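Local coordinates for protein cycloalternan-forming enzyme (Listeria monocytogenes serovar 1/2a, PDB 5F7U) that belongs to glycosyl hydrolase family 31 and carries glycans and magnesium ions on a multidomain chain built around a TIM barrel, at residues W630-F635 with A650-A655. The protein carries 1 engineered substitution. Numbering follows the deposited sequence.
Sequences WDMAGF and AMAAFA. With GLC (alpha-D-glucopyranose), chain F.
W630 meets M651 and A652 through the N-H side of its indole. M651 SD lies 3.5 Å from W630 NE1 and also touches W630 CZ2. This is an oblique Met-aromatic contact: the sulfur of M651 sits 52° off the normal of the W630 five-membered ring. M651 CG is anti to the backbone N, and a bend at chi2 (-87°) brings the sulfur to the indole. The methyl of A652 also reaches the indole, with A652 CB 3.8 Å from W630 NE1. The same methyl touches M632: A652 CB is 3.8 Å from M632 CB. W630 holds CG between its backbone N and carbonyl carbon (chi1 66°). The ring folds back beside its own chain, and M632 CA lies 3.6 Å above one face, toward the rim. F610 and W628 meet the same indole with nearly parallel ring planes.

The contact joins strand 628-631 of the TIM barrel to helix 642-653, within one beta-alpha-beta unit. A type II turn from D631 to G634 leads to F635 in a glycan pocket. F635 CE2 is 3.7 Å from C3 of the bound alpha-D-glucopyranose, and O4 of that sugar lies at the ring edge.

All four touching residues are buried. Across the two segments the contacts are apolar and sulfur-aromatic. Strand and helix therefore join here by shape and polarisable contact, without a directional polar bond between them.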
loop_
_atom_site.group_PDB
_atom_site.type_symbol
_atom_site.label_atom_id
_atom_site.label_comp_id
_atom_site.label_asym_id
_atom_site.label_seq_id
_atom_site.Cartn_x
_atom_site.Cartn_y
_atom_site.Cartn_z
ATOM N N TRP A 630 0.776 2.417 9.009
ATOM C CA TRP A 630 -0.466 2.525 9.776
ATOM C C TRP A 630 -0.096 2.823 11.217
ATOM O O TRP A 630 1.058 2.613 11.613
ATOM C CB TRP A 630 -1.310 1.241 9.650
ATOM C CG TRP A 630 -0.692 -0.000 10.285
ATOM C CD1 TRP A 630 0.538 -0.563 9.989
ATOM C CD2 TRP A 630 -1.281 -0.833 11.285
ATOM N NE1 TRP A 630 0.749 -1.682 10.773
ATOM C CE2 TRP A 630 -0.352 -1.883 11.565
ATOM C CE3 TRP A 630 -2.507 -0.812 11.966
ATOM C CZ2 TRP A 630 -0.609 -2.892 12.526
ATOM C CZ3 TRP A 630 -2.778 -1.837 12.916
ATOM C CH2 TRP A 630 -1.822 -2.848 13.185
ATOM N N ASP A 631 -1.055 3.338 11.993
ATOM C CA ASP A 631 -0.859 3.502 13.432
ATOM C C ASP A 631 -0.996 2.114 14.069
ATOM O O ASP A 631 -2.111 1.632 14.216
ATOM C CB ASP A 631 -1.933 4.446 14.031
ATOM C CG ASP A 631 -1.976 5.833 13.365
ATOM O OD1 ASP A 631 -0.975 6.299 12.811
ATOM O OD2 ASP A 631 -3.045 6.478 13.422
ATOM N N MET A 632 0.120 1.462 14.401
ATOM C CA MET A 632 0.056 0.068 14.862
ATOM C C MET A 632 -0.838 -0.041 16.099
ATOM O O MET A 632 -0.720 0.758 17.036
ATOM C CB MET A 632 1.457 -0.532 15.092
ATOM C CG MET A 632 2.357 0.247 16.034
ATOM S SD MET A 632 3.632 -0.836 16.719
ATOM C CE MET A 632 2.668 -1.546 18.038
ATOM N N ALA A 633 -1.768 -0.997 16.053
ATOM C CA ALA A 633 -2.747 -1.232 17.130
ATOM C C ALA A 633 -3.795 -0.140 17.315
ATOM O O ALA A 633 -4.514 -0.180 18.298
ATOM C CB ALA A 633 -2.058 -1.574 18.461
ATOM N N GLY A 634 -3.885 0.804 16.369
ATOM C CA GLY A 634 -4.919 1.874 16.380
ATOM C C GLY A 634 -4.490 3.045 17.245
ATOM O O GLY A 634 -3.768 2.859 18.226
ATOM N N PHE A 635 -4.927 4.258 16.897
ATOM C CA PHE A 635 -4.439 5.438 17.633
ATOM C C PHE A 635 -5.449 5.977 18.652
ATOM O O PHE A 635 -5.122 6.850 19.457
ATOM C CB PHE A 635 -3.903 6.525 16.684
ATOM C CG PHE A 635 -4.927 7.555 16.216
ATOM C CD1 PHE A 635 -6.240 7.205 15.825
ATOM C CD2 PHE A 635 -4.541 8.896 16.107
ATOM C CE1 PHE A 635 -7.140 8.197 15.398
ATOM C CE2 PHE A 635 -5.433 9.881 15.650
ATOM C CZ PHE A 635 -6.733 9.528 15.306
ATOM N N ALA A 650 3.879 -7.323 15.614
ATOM C CA ALA A 650 4.524 -8.306 14.748
ATOM C C ALA A 650 4.284 -7.957 13.275
ATOM O O ALA A 650 5.219 -7.966 12.460
ATOM C CB ALA A 650 3.985 -9.694 15.047
ATOM N N MET A 651 3.031 -7.661 12.939
ATOM C CA MET A 651 2.708 -7.296 11.559
ATOM C C MET A 651 3.436 -5.989 11.179
ATOM O O MET A 651 4.021 -5.912 10.106
ATOM C CB MET A 651 1.199 -7.212 11.337
ATOM C CG MET A 651 0.795 -6.798 9.916
ATOM S SD MET A 651 0.739 -4.997 9.750
ATOM C CE MET A 651 0.629 -4.823 7.977
ATOM N N ALA A 652 3.414 -4.998 12.074
ATOM C CA ALA A 652 3.985 -3.676 11.782
ATOM C C ALA A 652 5.478 -3.751 11.501
ATOM O O ALA A 652 5.996 -3.045 10.611
ATOM C CB ALA A 652 3.712 -2.700 12.927
ATOM N N ALA A 653 6.169 -4.620 12.242
ATOM C CA ALA A 653 7.609 -4.811 12.062
ATOM C C ALA A 653 7.903 -5.454 10.700
ATOM O O ALA A 653 9.009 -5.308 10.181
ATOM C CB ALA A 653 8.172 -5.664 13.195
ATOM N N PHE A 654 6.895 -6.111 10.118
ATOM C CA PHE A 654 6.985 -6.717 8.773
ATOM C C PHE A 654 6.105 -5.992 7.755
ATOM O O PHE A 654 5.515 -6.634 6.860
ATOM C CB PHE A 654 6.648 -8.231 8.819
ATOM C CG PHE A 654 7.770 -9.082 9.340
ATOM C CD1 PHE A 654 7.997 -9.192 10.712
ATOM C CD2 PHE A 654 8.655 -9.739 8.451
ATOM C CE1 PHE A 654 9.051 -9.966 11.211
ATOM C CE2 PHE A 654 9.700 -10.523 8.942
ATOM C CZ PHE A 654 9.901 -10.632 10.327
ATOM N N ALA A 655 5.982 -4.665 7.919
ATOM C CA ALA A 655 5.250 -3.849 6.949
ATOM C C ALA A 655 6.179 -2.760 6.410
ATOM O O ALA A 655 7.302 -2.614 6.918
ATOM C CB ALA A 655 3.978 -3.273 7.576
HETATM C C1 GLC F . -5.548 14.047 12.207
HETATM C C2 GLC F . -4.558 12.889 11.956
HETATM C C3 GLC F . -4.008 12.271 13.257
HETATM C C4 GLC F . -3.436 13.368 14.169
HETATM C C5 GLC F . -4.378 14.577 14.257
HETATM C C6 GLC F . -3.787 15.755 15.016
HETATM O O2 GLC F . -5.120 11.940 11.044
HETATM O O3 GLC F . -2.973 11.310 12.986
HETATM O O4 GLC F . -3.209 12.842 15.490
HETATM O O5 GLC F . -4.846 15.045 12.975
HETATM O O6 GLC F . -4.857 16.709 15.164
#